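Local coordinates for protein D-aminoacid aminotransferase-like PLP-dependent enzyme (Haemophilus somnus, PDB 3CEB) that probably acts as a pyridoxal-phosphate-dependent lyase of the class IV aminotransferase family, putatively cleaving 4-amino-4-deoxychorismate, at residues F176-L179 / A180-E183; D106-L109 / L110-L114. All blocks are in the same frame, centred on the assembly; numbering follows the deposited sequence.

Contact 1: residues F176-L179 / A180-E183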
ATOM      1  N   PHE A 176      -7.558  17.708  -8.047  1.00 28.16           N
ATOM      2  CA  PHE A 176      -7.309  17.281  -9.399  1.00 28.33           C
ATOM      3  C   PHE A 176      -6.785  18.426 -10.257  1.00 27.94           C
ATOM      4  O   PHE A 176      -5.921  18.263 -11.130  1.00 27.88           O
ATOM      5  CB  PHE A 176      -8.588  16.744  -9.980  1.00 29.09           C
ATOM      6  CG  PHE A 176      -8.434  16.281 -11.382  1.00 31.65           C
ATOM      7  CD1 PHE A 176      -7.538  15.250 -11.674  1.00 34.30           C
ATOM      8  CD2 PHE A 176      -9.141  16.887 -12.412  1.00 30.74           C
ATOM      9  CE1 PHE A 176      -7.365  14.816 -12.979  1.00 34.48           C
ATOM     10  CE2 PHE A 176      -8.986  16.460 -13.703  1.00 31.21           C
ATOM     11  CZ  PHE A 176      -8.104  15.420 -13.996  1.00 32.90           C
ATOM     12  N   GLU A 177      -7.284  19.606  -9.969  1.00 27.90           N
ATOM     13  CA  GLU A 177      -6.886  20.787 -10.716  1.00 28.30           C
ATOM     14  C   GLU A 177      -5.416  21.106 -10.509  1.00 27.45           C
ATOM     15  O   GLU A 177      -4.792  21.863 -11.258  1.00 27.57           O
ATOM     16  CB  GLU A 177      -7.699  21.968 -10.228  1.00 29.34           C
ATOM     17  CG  GLU A 177      -9.174  21.740 -10.298  1.00 32.81           C
ATOM     18  CD  GLU A 177      -9.674  22.090 -11.659  1.00 38.67           C
ATOM     19  OE1 GLU A 177      -8.855  22.014 -12.621  1.00 41.36           O
ATOM     20  OE2 GLU A 177     -10.865  22.489 -11.766  1.00 44.16           O
ATOM     21  N   ASP A 178      -4.885  20.551  -9.443  1.00 27.21           N
ATOM     22  CA  ASP A 178      -3.506  20.804  -9.034  1.00 27.30           C
ATOM     23  C   ASP A 178      -2.492  20.000  -9.841  1.00 27.17           C
ATOM     24  O   ASP A 178      -1.316  20.293  -9.778  1.00 27.16           O
ATOM     25  CB  ASP A 178      -3.295  20.490  -7.543  1.00 26.87           C
ATOM     26  CG  ASP A 178      -3.923  21.543  -6.625  1.00 26.55           C
ATOM     27  OD1 ASP A 178      -3.976  22.745  -6.987  1.00 23.31           O
ATOM     28  OD2 ASP A 178      -4.323  21.153  -5.517  1.00 24.49           O
ATOM     29  N   LEU A 179      -2.933  19.009 -10.602  1.00 27.22           N
ATOM     30  CA  LEU A 179      -1.955  18.146 -11.269  1.00 27.74           C
ATOM     31  C   LEU A 179      -1.077  19.025 -12.151  1.00 27.99           C
ATOM     32  O   LEU A 179       0.085  18.745 -12.369  1.00 28.24           O
ATOM     33  CB  LEU A 179      -2.616  17.014 -12.067  1.00 27.57           C
ATOM     34  CG  LEU A 179      -3.228  15.904 -11.204  1.00 28.17           C
ATOM     35  CD1 LEU A 179      -3.999  14.849 -12.026  1.00 27.06           C
ATOM     36  CD2 LEU A 179      -2.120  15.273 -10.383  1.00 25.03           C
ATOM     37  N   ALA A 180      -1.638  20.141 -12.576  1.00 28.16           N
ATOM     38  CA  ALA A 180      -0.952  21.082 -13.443  1.00 28.38           C
ATOM     39  C   ALA A 180       0.404  21.432 -12.849  1.00 29.08           C
ATOM     40  O   ALA A 180       1.416  21.542 -13.572  1.00 28.75           O
ATOM     41  CB  ALA A 180      -1.796  22.372 -13.610  1.00 26.91           C
ATOM     42  N   GLN A 181       0.417  21.596 -11.533  1.00 30.00           N
ATOM     43  CA  GLN A 181       1.519  22.123 -10.737  1.00 30.58           C
ATOM     44  C   GLN A 181       2.701  21.188 -10.658  1.00 29.76           C
ATOM     45  O   GLN A 181       3.734  21.581 -10.262  1.00 29.81           O
ATOM     46  CB  GLN A 181       1.086  22.279  -9.290  1.00 31.81           C
ATOM     47  CG  GLN A 181       0.286  23.447  -8.839  1.00 34.01           C
ATOM     48  CD  GLN A 181       0.075  23.394  -7.333  1.00 37.83           C
ATOM     49  OE1 GLN A 181       1.000  23.499  -6.542  1.00 38.03           O
ATOM     50  NE2 GLN A 181      -1.140  23.219  -6.941  1.00 37.42           N
ATOM     51  N   TYR A 182       2.509  19.933 -10.980  1.00 29.67           N
ATOM     52  CA  TYR A 182       3.522  18.864 -10.770  1.00 29.59           C
ATOM     53  C   TYR A 182       4.259  18.389 -12.057  1.00 29.67           C
ATOM     54  O   TYR A 182       3.767  18.538 -13.165  1.00 30.62           O
ATOM     55  CB  TYR A 182       2.911  17.706  -9.975  1.00 28.80           C
ATOM     56  CG  TYR A 182       2.419  18.183  -8.638  1.00 29.22           C
ATOM     57  CD1 TYR A 182       3.303  18.392  -7.599  1.00 31.69           C
ATOM     58  CD2 TYR A 182       1.085  18.470  -8.413  1.00 31.25           C
ATOM     59  CE1 TYR A 182       2.881  18.868  -6.380  1.00 30.80           C
ATOM     60  CE2 TYR A 182       0.644  18.950  -7.177  1.00 30.92           C
ATOM     61  CZ  TYR A 182       1.558  19.145  -6.177  1.00 31.03           C
ATOM     62  OH  TYR A 182       1.180  19.599  -4.955  1.00 29.86           O
ATOM     63  N   GLU A 183       5.451  17.828 -11.879  1.00 29.17           N
ATOM     64  CA  GLU A 183       6.347  17.519 -12.973  1.00 29.00           C
ATOM     65  C   GLU A 183       6.492  16.058 -13.308  1.00 28.76           C
ATOM     66  O   GLU A 183       7.044  15.711 -14.338  1.00 28.63           O
ATOM     67  CB  GLU A 183       7.727  18.023 -12.601  1.00 29.70           C
ATOM     68  CG  GLU A 183       7.758  19.508 -12.254  1.00 30.70           C
ATOM     69  CD  GLU A 183       9.131  19.979 -11.900  1.00 31.37           C
ATOM     70  OE1 GLU A 183       9.931  20.280 -12.806  1.00 33.22           O
ATOM     71  OE2 GLU A 183       9.412  20.045 -10.697  1.00 34.31           O
TER
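D178 and Q181, three residues apart on one turn, run side by side and point the same way. The amide NE2 of Q181 reaches the carboxylate OD1 of D178 at 2.9 Å, but the N-H...O angle of only 121° makes this a weak bond, and the carboxylate and amide planes stand 87° apart. Both side chains set CG beside the backbone N and anti to the carbonyl carbon, and Q181 then extends beyond CG to carry its amide up to the acid.

Next to this pair along the backbone, the O of D178 accepts the N-H of Q181 at 2.8 Å, while CB of Q181 lies 3.2 Å from the same O. The ring of Y182 adds a carbon neighbour: its CD2 comes within 3.3 Å of D178 O, by an oblique approach. One face of that ring carries CB of Q181, 3.8 Å above the plane and offset toward the rim. One residue further on, Y182 N bonds to L179 O at 3.0 Å and is the straighter of the two backbone links, at 166°.

The second shell fixes the ends. D178 OD2 accepts from the backbone N of F175, which steadies the carboxylate, and Q181 OE1 bonds to NE2 of Q143. L179 rests on F141 of strand 138-143 and on M124 of strand 122-127, while the ring of F176 meets that of F94 edge-to-face.

Three i to i+3 bonds, L179 N to F176 O, Q181 N to D178 O and Y182 N to L179 O, fit a short 3-10 helix; here it forms a surface connection between strands 170-172 and 185-188 of the D-amino-acid aminotransferase-like fold.

Contact 2: residues D106-L109 / L110-L114. With SO4 (sulfate ion), chain F.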
ATOM      1  N   ASP A 106     -11.077  -7.896  -0.321  1.00 26.03           N
ATOM      2  CA  ASP A 106     -12.024  -7.744  -1.393  1.00 25.90           C
ATOM      3  C   ASP A 106     -11.676  -6.468  -2.121  1.00 26.58           C
ATOM      4  O   ASP A 106     -11.877  -5.376  -1.615  1.00 27.00           O
ATOM      5  CB  ASP A 106     -13.407  -7.653  -0.805  1.00 25.99           C
ATOM      6  CG  ASP A 106     -14.449  -7.360  -1.819  1.00 26.29           C
ATOM      7  OD1 ASP A 106     -14.104  -7.104  -2.986  1.00 30.36           O
ATOM      8  OD2 ASP A 106     -15.639  -7.386  -1.434  1.00 25.81           O
ATOM      9  N   ARG A 107     -11.162  -6.616  -3.330  1.00 26.79           N
ATOM     10  CA  ARG A 107     -10.653  -5.506  -4.107  1.00 26.34           C
ATOM     11  C   ARG A 107     -11.365  -5.406  -5.426  1.00 26.68           C
ATOM     12  O   ARG A 107     -10.841  -4.847  -6.395  1.00 27.02           O
ATOM     13  CB  ARG A 107      -9.154  -5.710  -4.334  1.00 26.47           C
ATOM     14  CG  ARG A 107      -8.340  -5.521  -3.059  1.00 27.27           C
ATOM     15  CD  ARG A 107      -6.860  -5.995  -3.159  1.00 27.18           C
ATOM     16  NE  ARG A 107      -6.177  -5.322  -4.251  1.00 27.36           N
ATOM     17  CZ  ARG A 107      -5.633  -4.115  -4.174  1.00 29.31           C
ATOM     18  NH1 ARG A 107      -5.684  -3.397  -3.048  1.00 31.14           N
ATOM     19  NH2 ARG A 107      -5.063  -3.600  -5.243  1.00 30.78           N
ATOM     20  N   THR A 108     -12.582  -5.934  -5.464  1.00 27.10           N
ATOM     21  CA  THR A 108     -13.392  -5.908  -6.676  1.00 27.24           C
ATOM     22  C   THR A 108     -13.451  -4.505  -7.299  1.00 28.49           C
ATOM     23  O   THR A 108     -13.112  -4.351  -8.468  1.00 29.14           O
ATOM     24  CB  THR A 108     -14.807  -6.394  -6.408  1.00 27.46           C
ATOM     25  OG1 THR A 108     -14.734  -7.705  -5.862  1.00 28.40           O
ATOM     26  CG2 THR A 108     -15.664  -6.398  -7.679  1.00 24.11           C
ATOM     27  N   LEU A 109     -13.841  -3.480  -6.532  1.00 28.74           N
ATOM     28  CA  LEU A 109     -13.962  -2.133  -7.114  1.00 29.18           C
ATOM     29  C   LEU A 109     -12.621  -1.651  -7.634  1.00 29.41           C
ATOM     30  O   LEU A 109     -12.506  -1.264  -8.759  1.00 30.30           O
ATOM     31  CB  LEU A 109     -14.513  -1.130  -6.109  1.00 28.77           C
ATOM     32  CG  LEU A 109     -14.827   0.299  -6.553  1.00 29.30           C
ATOM     33  CD1 LEU A 109     -15.782   0.345  -7.773  1.00 22.12           C
ATOM     34  CD2 LEU A 109     -15.422   1.064  -5.352  1.00 28.92           C
ATOM     35  N   LEU A 110     -11.607  -1.667  -6.807  1.00 29.71           N
ATOM     36  CA  LEU A 110     -10.294  -1.285  -7.267  1.00 29.70           C
ATOM     37  C   LEU A 110      -9.935  -1.992  -8.558  1.00 30.55           C
ATOM     38  O   LEU A 110      -9.387  -1.390  -9.458  1.00 31.64           O
ATOM     39  CB  LEU A 110      -9.236  -1.625  -6.237  1.00 29.52           C
ATOM     40  CG  LEU A 110      -9.234  -0.753  -4.993  1.00 28.32           C
ATOM     41  CD1 LEU A 110      -8.313  -1.349  -3.957  1.00 25.59           C
ATOM     42  CD2 LEU A 110      -8.838   0.682  -5.413  1.00 26.72           C
ATOM     43  N   ASN A 111     -10.266  -3.261  -8.684  1.00 31.10           N
ATOM     44  CA  ASN A 111      -9.835  -3.988  -9.864  1.00 31.32           C
ATOM     45  C   ASN A 111     -10.613  -3.540 -11.078  1.00 32.45           C
ATOM     46  O   ASN A 111     -10.069  -3.469 -12.198  1.00 33.39           O
ATOM     47  CB  ASN A 111      -9.934  -5.500  -9.652  1.00 31.66           C
ATOM     48  CG  ASN A 111      -8.864  -6.011  -8.698  1.00 30.77           C
ATOM     49  OD1 ASN A 111      -7.808  -5.410  -8.573  1.00 32.36           O
ATOM     50  ND2 ASN A 111      -9.130  -7.099  -8.037  1.00 30.71           N
ATOM     51  N   ASN A 112     -11.895  -3.237 -10.863  1.00 32.37           N
ATOM     52  CA  ASN A 112     -12.741  -2.694 -11.928  1.00 32.46           C
ATOM     53  C   ASN A 112     -12.321  -1.293 -12.366  1.00 31.79           C
ATOM     54  O   ASN A 112     -12.456  -0.952 -13.520  1.00 31.84           O
ATOM     55  CB  ASN A 112     -14.199  -2.712 -11.534  1.00 32.60           C
ATOM     56  CG  ASN A 112     -14.754  -4.107 -11.541  1.00 36.73           C
ATOM     57  OD1 ASN A 112     -14.333  -4.943 -12.364  1.00 40.96           O
ATOM     58  ND2 ASN A 112     -15.702  -4.392 -10.629  1.00 40.53           N
ATOM     59  N   LEU A 113     -11.820  -0.488 -11.441  1.00 31.52           N
ATOM     60  CA  LEU A 113     -11.321   0.836 -11.771  1.00 31.97           C
ATOM     61  C   LEU A 113     -10.061   0.678 -12.606  1.00 32.28           C
ATOM     62  O   LEU A 113      -9.905   1.318 -13.614  1.00 32.42           O
ATOM     63  CB  LEU A 113     -11.037   1.666 -10.517  1.00 31.72           C
ATOM     64  CG  LEU A 113     -12.341   2.026  -9.784  1.00 32.38           C
ATOM     65  CD1 LEU A 113     -12.085   2.887  -8.565  1.00 28.43           C
ATOM     66  CD2 LEU A 113     -13.327   2.679 -10.764  1.00 28.75           C
ATOM     67  N   LEU A 114      -9.190  -0.235 -12.205  1.00 33.22           N
ATOM     68  CA  LEU A 114      -7.932  -0.477 -12.932  1.00 33.30           C
ATOM     69  C   LEU A 114      -8.171  -0.856 -14.381  1.00 33.56           C
ATOM     70  O   LEU A 114      -7.344  -0.561 -15.202  1.00 33.69           O
ATOM     71  CB  LEU A 114      -7.127  -1.596 -12.279  1.00 33.19           C
ATOM     72  CG  LEU A 114      -5.712  -1.870 -12.799  1.00 32.59           C
ATOM     73  CD1 LEU A 114      -4.821  -0.653 -12.654  1.00 30.28           C
ATOM     74  CD2 LEU A 114      -5.154  -3.082 -12.014  1.00 28.95           C
TER
HETATM   75  S   SO4 F 198      -6.866  -9.429  -5.983  1.00 70.40           S
HETATM   76  O1  SO4 F 198      -6.098  -9.444  -4.718  1.00 69.10           O
HETATM   77  O2  SO4 F 198      -6.634  -8.055  -6.545  1.00 71.02           O
HETATM   78  O3  SO4 F 198      -6.436 -10.525  -6.843  1.00 69.60           O
HETATM   79  O4  SO4 F 198      -8.307  -9.660  -5.858  1.00 66.78           O
HETATM   80  O   HOH W   1      -5.248  -3.572  -8.558  1.00 27.44           O
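Van der Waals contact joins R107 to L110: CD1 of the leucine sits over one face of the guanidinium, 3.5 Å from R107 NH1, and the two side chains cross obliquely. The bend of the arginine at chi3 (57°) turns its head over that methyl. The leucines L109 and L113 pack against each other, CG to CD1 at 4.3 Å.

Backbone bonds build the helix. N111 N to R107 O (2.8 Å), N112 N to T108 O and L113 N to L109 O each span four residues, the alpha-helical pattern of helix 108-114, with R107 at the N-cap position. Just ahead of it, D106 OD1 accepts the N-H of T108 at 3.1 Å and nearly straight, 169°, an Asx turn; the same oxygen also receives T108 OG1, on its syn side. This helix start adjoins the cofactor site, since R107 NH1 bonds to O3 of the pyridoxal-phosphate-modified lysine at position 103 and to Y100 OH, while NH2 bonds to S135 O.

Polar side-chain and solvent contacts gather at N111. Its ND2 donates to sulfate O2 at 3.1 Å. That oxygen also lies at the guanidinium edge, in its plane, but its 3.6 Å approach to R107 NE lacks hydrogen-bond geometry. The ion probably came from the crystallisation liquor. A water donates to N111 OD1 and weakly accepts from R107 NH2 at 3.3 Å, bridging the two side chains.

Overall arrangement
Both contacts are local, each within one continuous stretch of chain, yet they differ in setting: their centres lie 25 Å apart and their nearest atoms about 14 Å, without touching. Contact 2 is partly buried, with L110 and L113 in the interior, whereas none of the touching residues of contact 1 is buried. Strand 122-127 is common ground, receiving L179 and F176 from contact 1 and L110, L113 and L114 from contact 2. Hydrogen bonding separates them too: three-residue 3-10 spacing on the outer surface, against four-residue alpha-helical spacing in contact 2, where R107 reaches the cofactor and N111 binds a water and a sulfate probably from the crystallisation liquor.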